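Local coordinates for protein superoxide dismutase (PDB 4GUN) that probably protects cells from oxidative damage by converting superoxide to hydrogen peroxide and oxygen at a manganese centre, at residues Y40-L51 and V63-G74. The protein carries 2 engineered substitutions. Numbering follows the deposited sequence.
Sequences YVNGYNAAIDAL and VVEIQQNIKFHG
The imidazole of His73 fits against Gly43 in the antiparallel helical hairpin that forms the N-terminal domain of iron/manganese superoxide dismutases. The axes of the short segments 40-51 and 63-74 approach to 8.0 Å, and their N-to-C directions differ by 151°, not far from antiparallel. At one end the absence of a side chain on Gly43 makes a hollow for the His73 ring: Gly43 CA lies over its centre, 3.5 Å from the centroid, in a CH-pi contact, while Phe72 CD2 covers the opposite face. The imidazole is thus sandwiched between the partner helix and its own neighbour. Beside it, Tyr40 turns its edge toward the Phe72 face in an offset edge-to-face pair with planes at 74°. Farther along helix 60-85, the manganese ligand His80 also meets the Tyr40 ring, whose hydroxyl hydrogen-bonds Gln155, so the packing runs on into the metal site.

In the middle the small Ala47 methyl fits against Ile70 CG1 and Asn69 CB, and Ile66 CG2 approaches to 3.3 Å from Ala47 O. At the other end Leu51 is a knob in the hole formed by Val63, Ile66, Gln67 and Ile70. With its CG anti to the backbone N (chi1 -165°), Leu51 places that CG 3.6 Å from Ile70 CD1. Leu51 also packs on Leu51 of the second subunit, placing this end of the hairpin at a subunit interface. The bent Gln67 side chain folds back along its own helix, and its NE2 touches Leu51 CD2 while donating a 3.1 Å hydrogen bond to Val63 O from above the carbonyl plane.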
ATOM      1  N   TYR A  40     -13.558   7.163 -16.074  1.00  8.50           N
ATOM      2  CA  TYR A  40     -13.987   6.667 -14.759  1.00  7.81           C
ATOM      3  C   TYR A  40     -15.507   6.366 -14.741  1.00 12.63           C
ATOM      4  O   TYR A  40     -15.911   5.411 -14.087  1.00 13.49           O
ATOM      5  CB  TYR A  40     -13.611   7.643 -13.630  1.00  8.59           C
ATOM      6  CG  TYR A  40     -12.137   7.982 -13.563  1.00  9.13           C
ATOM      7  CD1 TYR A  40     -11.182   6.993 -13.344  1.00 11.11           C
ATOM      8  CD2 TYR A  40     -11.706   9.301 -13.626  1.00  9.65           C
ATOM      9  CE1 TYR A  40      -9.828   7.300 -13.266  1.00 12.47           C
ATOM     10  CE2 TYR A  40     -10.348   9.621 -13.579  1.00 10.08           C
ATOM     11  CZ  TYR A  40      -9.414   8.621 -13.381  1.00 17.64           C
ATOM     12  OH  TYR A  40      -8.080   8.949 -13.326  1.00 14.92           O
ATOM     13  N   VAL A  41     -16.345   7.167 -15.449  1.00  8.52           N
ATOM     14  CA  VAL A  41     -17.799   6.923 -15.536  1.00  8.09           C
ATOM     15  C   VAL A  41     -18.043   5.522 -16.161  1.00 12.66           C
ATOM     16  O   VAL A  41     -18.851   4.719 -15.657  1.00 11.59           O
ATOM     17  CB  VAL A  41     -18.526   8.053 -16.343  1.00 10.85           C
ATOM     18  CG1 VAL A  41     -19.968   7.650 -16.710  1.00 10.42           C
ATOM     19  CG2 VAL A  41     -18.528   9.369 -15.569  1.00 10.09           C
ATOM     20  N   ASN A  42     -17.338   5.254 -17.273  1.00 10.61           N
ATOM     21  CA  ASN A  42     -17.432   4.004 -18.008  1.00 10.94           C
ATOM     22  C   ASN A  42     -16.876   2.821 -17.219  1.00 14.17           C
ATOM     23  O   ASN A  42     -17.518   1.762 -17.171  1.00 12.10           O
ATOM     24  CB  ASN A  42     -16.758   4.144 -19.381  1.00 11.03           C
ATOM     25  CG  ASN A  42     -17.553   5.031 -20.313  1.00 28.66           C
ATOM     26  OD1 ASN A  42     -18.765   5.216 -20.136  1.00 19.32           O
ATOM     27  ND2 ASN A  42     -16.903   5.568 -21.351  1.00 18.32           N
ATOM     28  N   GLY A  43     -15.712   3.036 -16.592  1.00  9.69           N
ATOM     29  CA  GLY A  43     -15.024   2.046 -15.789  1.00  8.62           C
ATOM     30  C   GLY A  43     -15.862   1.595 -14.613  1.00 13.14           C
ATOM     31  O   GLY A  43     -15.966   0.395 -14.364  1.00 12.14           O
ATOM     32  N   TYR A  44     -16.519   2.537 -13.920  1.00 10.12           N
ATOM     33  CA  TYR A  44     -17.392   2.165 -12.809  1.00 10.78           C
ATOM     34  C   TYR A  44     -18.598   1.367 -13.288  1.00 13.55           C
ATOM     35  O   TYR A  44     -18.873   0.313 -12.721  1.00 12.18           O
ATOM     36  CB  TYR A  44     -17.813   3.382 -11.943  1.00 11.87           C
ATOM     37  CG  TYR A  44     -18.753   3.031 -10.806  1.00 11.53           C
ATOM     38  CD1 TYR A  44     -18.262   2.622  -9.569  1.00 12.51           C
ATOM     39  CD2 TYR A  44     -20.132   3.136 -10.959  1.00 12.20           C
ATOM     40  CE1 TYR A  44     -19.125   2.275  -8.526  1.00 11.22           C
ATOM     41  CE2 TYR A  44     -21.003   2.776  -9.932  1.00 12.73           C
ATOM     42  CZ  TYR A  44     -20.496   2.355  -8.713  1.00 18.29           C
ATOM     43  OH  TYR A  44     -21.367   2.028  -7.705  1.00 17.41           O
ATOM     44  N   ASN A  45     -19.312   1.844 -14.324  1.00 11.72           N
ATOM     45  CA  ASN A  45     -20.507   1.115 -14.791  1.00 11.73           C
ATOM     46  C   ASN A  45     -20.196  -0.311 -15.292  1.00 16.34           C
ATOM     47  O   ASN A  45     -20.989  -1.228 -15.051  1.00 15.74           O
ATOM     48  CB  ASN A  45     -21.345   1.941 -15.776  1.00 12.88           C
ATOM     49  CG  ASN A  45     -21.865   3.248 -15.222  1.00 19.24           C
ATOM     50  OD1 ASN A  45     -22.222   3.371 -14.047  1.00 13.60           O
ATOM     51  ND2 ASN A  45     -21.905   4.268 -16.060  1.00 12.19           N
ATOM     52  N   ALA A  46     -19.023  -0.504 -15.928  1.00 14.30           N
ATOM     53  CA  ALA A  46     -18.571  -1.816 -16.397  1.00 14.63           C
ATOM     54  C   ALA A  46     -18.172  -2.693 -15.211  1.00 18.79           C
ATOM     55  O   ALA A  46     -18.544  -3.866 -15.202  1.00 19.08           O
ATOM     56  CB  ALA A  46     -17.397  -1.673 -17.360  1.00 15.50           C
ATOM     57  N   ALA A  47     -17.449  -2.129 -14.204  1.00 15.19           N
ATOM     58  CA  ALA A  47     -17.021  -2.852 -12.985  1.00 15.13           C
ATOM     59  C   ALA A  47     -18.210  -3.345 -12.197  1.00 17.69           C
ATOM     60  O   ALA A  47     -18.165  -4.462 -11.671  1.00 17.68           O
ATOM     61  CB  ALA A  47     -16.152  -1.967 -12.099  1.00 16.03           C
ATOM     62  N   ILE A  48     -19.270  -2.527 -12.104  1.00 12.88           N
ATOM     63  CA  ILE A  48     -20.488  -2.917 -11.387  1.00 13.72           C
ATOM     64  C   ILE A  48     -21.194  -4.078 -12.090  1.00 17.56           C
ATOM     65  O   ILE A  48     -21.668  -4.999 -11.421  1.00 17.37           O
ATOM     66  CB  ILE A  48     -21.416  -1.704 -11.074  1.00 17.09           C
ATOM     67  CG1 ILE A  48     -20.871  -0.879  -9.882  1.00 17.20           C
ATOM     68  CG2 ILE A  48     -22.901  -2.105 -10.854  1.00 18.89           C
ATOM     69  CD1 ILE A  48     -20.362  -1.657  -8.638  1.00 19.35           C
ATOM     70  N   ASP A  49     -21.238  -4.035 -13.429  1.00 14.48           N
ATOM     71  CA  ASP A  49     -21.858  -5.090 -14.224  1.00 14.59           C
ATOM     72  C   ASP A  49     -21.077  -6.405 -14.028  1.00 19.65           C
ATOM     73  O   ASP A  49     -21.686  -7.475 -13.849  1.00 18.14           O
ATOM     74  CB  ASP A  49     -21.893  -4.687 -15.708  1.00 15.86           C
ATOM     75  CG  ASP A  49     -22.763  -5.588 -16.565  1.00 27.82           C
ATOM     76  OD1 ASP A  49     -22.508  -5.667 -17.785  1.00 29.83           O
ATOM     77  OD2 ASP A  49     -23.703  -6.209 -16.016  1.00 26.47           O
ATOM     78  N   ALA A  50     -19.722  -6.311 -14.027  1.00 16.10           N
ATOM     79  CA  ALA A  50     -18.847  -7.470 -13.836  1.00 16.27           C
ATOM     80  C   ALA A  50     -19.023  -8.072 -12.424  1.00 21.75           C
ATOM     81  O   ALA A  50     -19.047  -9.299 -12.266  1.00 21.40           O
ATOM     82  CB  ALA A  50     -17.398  -7.078 -14.089  1.00 16.76           C
ATOM     83  N   LEU A  51     -19.191  -7.198 -11.419  1.00 19.61           N
ATOM     84  CA  LEU A  51     -19.361  -7.540 -10.005  1.00 20.08           C
ATOM     85  C   LEU A  51     -20.638  -8.347  -9.737  1.00 23.14           C
ATOM     86  O   LEU A  51     -20.566  -9.369  -9.053  1.00 21.64           O
ATOM     87  CB  LEU A  51     -19.323  -6.251  -9.148  1.00 20.57           C
ATOM     88  CG  LEU A  51     -19.127  -6.371  -7.619  1.00 26.15           C
ATOM     89  CD1 LEU A  51     -20.449  -6.435  -6.883  1.00 26.05           C
ATOM     90  CD2 LEU A  51     -18.135  -7.480  -7.230  1.00 28.53           C
ATOM     91  N   VAL A  63     -14.660 -11.638  -7.863  1.00 11.84           N
ATOM     92  CA  VAL A  63     -15.196 -10.633  -6.934  1.00 11.28           C
ATOM     93  C   VAL A  63     -14.004  -9.836  -6.318  1.00 15.52           C
ATOM     94  O   VAL A  63     -13.987  -8.595  -6.368  1.00 12.20           O
ATOM     95  CB  VAL A  63     -16.103 -11.286  -5.860  1.00 14.31           C
ATOM     96  CG1 VAL A  63     -16.474 -10.301  -4.761  1.00 13.84           C
ATOM     97  CG2 VAL A  63     -17.358 -11.873  -6.485  1.00 14.06           C
ATOM     98  N   VAL A  64     -12.999 -10.564  -5.805  1.00 13.30           N
ATOM     99  CA  VAL A  64     -11.793  -9.961  -5.216  1.00 13.60           C
ATOM    100  C   VAL A  64     -11.026  -9.098  -6.209  1.00 17.17           C
ATOM    101  O   VAL A  64     -10.676  -7.972  -5.876  1.00 17.80           O
ATOM    102  CB  VAL A  64     -10.923 -10.992  -4.440  1.00 18.40           C
ATOM    103  CG1 VAL A  64      -9.520 -10.455  -4.171  1.00 18.86           C
ATOM    104  CG2 VAL A  64     -11.598 -11.378  -3.123  1.00 17.95           C
ATOM    105  N   GLU A  65     -10.852  -9.583  -7.449  1.00 14.33           N
ATOM    106  CA  GLU A  65     -10.159  -8.865  -8.524  1.00 13.67           C
ATOM    107  C   GLU A  65     -10.866  -7.554  -8.925  1.00 15.90           C
ATOM    108  O   GLU A  65     -10.189  -6.532  -9.067  1.00 15.55           O
ATOM    109  CB  GLU A  65      -9.940  -9.802  -9.741  1.00 14.81           C
ATOM    110  CG  GLU A  65      -9.096  -9.218 -10.867  1.00 25.01           C
ATOM    111  CD  GLU A  65      -7.587  -9.138 -10.679  1.00 44.33           C
ATOM    112  OE1 GLU A  65      -7.107  -9.256  -9.527  1.00 26.75           O
ATOM    113  OE2 GLU A  65      -6.880  -8.929 -11.693  1.00 37.64           O
ATOM    114  N   ILE A  66     -12.224  -7.592  -9.080  1.00 10.81           N
ATOM    115  CA  ILE A  66     -13.101  -6.487  -9.507  1.00 10.12           C
ATOM    116  C   ILE A  66     -13.157  -5.342  -8.479  1.00 11.07           C
ATOM    117  O   ILE A  66     -13.305  -4.183  -8.873  1.00  9.71           O
ATOM    118  CB  ILE A  66     -14.535  -7.002  -9.919  1.00 13.58           C
ATOM    119  CG1 ILE A  66     -14.470  -7.961 -11.142  1.00 14.06           C
ATOM    120  CG2 ILE A  66     -15.492  -5.844 -10.246  1.00 14.76           C
ATOM    121  CD1 ILE A  66     -15.697  -8.931 -11.266  1.00 14.97           C
ATOM    122  N   GLN A  67     -13.054  -5.649  -7.180  1.00  8.62           N
ATOM    123  CA  GLN A  67     -13.072  -4.626  -6.114  1.00  9.23           C
ATOM    124  C   GLN A  67     -12.121  -3.454  -6.370  1.00 11.56           C
ATOM    125  O   GLN A  67     -12.505  -2.302  -6.147  1.00  9.68           O
ATOM    126  CB  GLN A  67     -12.764  -5.228  -4.729  1.00 11.00           C
ATOM    127  CG  GLN A  67     -13.839  -6.117  -4.162  1.00 27.24           C
ATOM    128  CD  GLN A  67     -15.243  -5.679  -4.499  1.00 48.50           C
ATOM    129  OE1 GLN A  67     -15.699  -4.588  -4.141  1.00 45.31           O
ATOM    130  NE2 GLN A  67     -15.963  -6.543  -5.189  1.00 37.76           N
ATOM    131  N   GLN A  68     -10.901  -3.742  -6.861  1.00  9.60           N
ATOM    132  CA  GLN A  68      -9.903  -2.710  -7.187  1.00  9.82           C
ATOM    133  C   GLN A  68     -10.434  -1.723  -8.236  1.00 11.94           C
ATOM    134  O   GLN A  68     -10.208  -0.527  -8.102  1.00 12.18           O
ATOM    135  CB  GLN A  68      -8.567  -3.341  -7.648  1.00 11.34           C
ATOM    136  CG  GLN A  68      -7.364  -2.364  -7.752  1.00 19.68           C
ATOM    137  CD  GLN A  68      -7.212  -1.367  -6.616  1.00 28.64           C
ATOM    138  OE1 GLN A  68      -7.284  -1.701  -5.423  1.00 16.48           O
ATOM    139  NE2 GLN A  68      -6.960  -0.113  -6.969  1.00 20.29           N
ATOM    140  N   ASN A  69     -11.179  -2.224  -9.238  1.00  8.39           N
ATOM    141  CA  ASN A  69     -11.750  -1.392 -10.305  1.00  8.21           C
ATOM    142  C   ASN A  69     -12.910  -0.563  -9.814  1.00 11.88           C
ATOM    143  O   ASN A  69     -13.126   0.541 -10.314  1.00 10.90           O
ATOM    144  CB  ASN A  69     -12.119  -2.242 -11.522  1.00 11.28           C
ATOM    145  CG  ASN A  69     -10.935  -2.968 -12.096  1.00 29.73           C
ATOM    146  OD1 ASN A  69      -9.794  -2.498 -12.014  1.00 18.68           O
ATOM    147  ND2 ASN A  69     -11.171  -4.165 -12.614  1.00 22.83           N
ATOM    148  N   ILE A  70     -13.619  -1.065  -8.782  1.00  9.67           N
ATOM    149  CA  ILE A  70     -14.715  -0.356  -8.146  1.00 10.81           C
ATOM    150  C   ILE A  70     -14.158   0.852  -7.393  1.00 14.25           C
ATOM    151  O   ILE A  70     -14.613   1.973  -7.612  1.00 14.35           O
ATOM    152  CB  ILE A  70     -15.559  -1.313  -7.260  1.00 13.86           C
ATOM    153  CG1 ILE A  70     -16.351  -2.313  -8.155  1.00 15.02           C
ATOM    154  CG2 ILE A  70     -16.502  -0.512  -6.344  1.00 12.56           C
ATOM    155  CD1 ILE A  70     -16.907  -3.535  -7.376  1.00 23.06           C
ATOM    156  N   LYS A  71     -13.158   0.614  -6.530  1.00 12.54           N
ATOM    157  CA  LYS A  71     -12.430   1.625  -5.755  1.00 12.35           C
ATOM    158  C   LYS A  71     -11.885   2.722  -6.678  1.00 14.02           C
ATOM    159  O   LYS A  71     -12.117   3.901  -6.425  1.00 12.19           O
ATOM    160  CB  LYS A  71     -11.269   0.966  -4.970  1.00 14.89           C
ATOM    161  CG  LYS A  71     -10.582   1.892  -3.953  1.00 26.83           C
ATOM    162  CD  LYS A  71      -9.323   1.277  -3.305  1.00 36.14           C
ATOM    163  CE  LYS A  71      -8.083   1.400  -4.181  1.00 50.14           C
ATOM    164  NZ  LYS A  71      -6.798   1.211  -3.435  1.00 46.23           N
ATOM    165  N   PHE A  72     -11.200   2.317  -7.763  1.00 11.96           N
ATOM    166  CA  PHE A  72     -10.543   3.219  -8.707  1.00 11.20           C
ATOM    167  C   PHE A  72     -11.486   4.090  -9.507  1.00 13.28           C
ATOM    168  O   PHE A  72     -11.343   5.313  -9.496  1.00 12.63           O
ATOM    169  CB  PHE A  72      -9.590   2.434  -9.637  1.00 12.48           C
ATOM    170  CG  PHE A  72      -8.753   3.289 -10.558  1.00 12.77           C
ATOM    171  CD1 PHE A  72      -7.683   4.029 -10.066  1.00 13.67           C
ATOM    172  CD2 PHE A  72      -9.017   3.332 -11.926  1.00 15.15           C
ATOM    173  CE1 PHE A  72      -6.898   4.808 -10.918  1.00 14.56           C
ATOM    174  CE2 PHE A  72      -8.217   4.097 -12.788  1.00 17.57           C
ATOM    175  CZ  PHE A  72      -7.157   4.820 -12.279  1.00 15.14           C
ATOM    176  N   HIS A  73     -12.417   3.472 -10.228  1.00  9.03           N
ATOM    177  CA  HIS A  73     -13.328   4.244 -11.073  1.00  8.12           C
ATOM    178  C   HIS A  73     -14.400   4.956 -10.260  1.00 10.62           C
ATOM    179  O   HIS A  73     -14.777   6.069 -10.605  1.00 10.46           O
ATOM    180  CB  HIS A  73     -13.881   3.407 -12.232  1.00  8.13           C
ATOM    181  CG  HIS A  73     -12.837   2.824 -13.134  1.00 10.90           C
ATOM    182  ND1 HIS A  73     -12.151   3.607 -14.064  1.00 12.30           N
ATOM    183  CD2 HIS A  73     -12.437   1.537 -13.272  1.00 11.34           C
ATOM    184  CE1 HIS A  73     -11.346   2.779 -14.704  1.00 10.86           C
ATOM    185  NE2 HIS A  73     -11.488   1.523 -14.264  1.00 11.08           N
ATOM    186  N   GLY A  74     -14.832   4.351  -9.160  1.00  8.56           N
ATOM    187  CA  GLY A  74     -15.786   4.975  -8.240  1.00  8.94           C
ATOM    188  C   GLY A  74     -15.173   6.177  -7.542  1.00 13.52           C
ATOM    189  O   GLY A  74     -15.821   7.220  -7.389  1.00 12.92           O
TER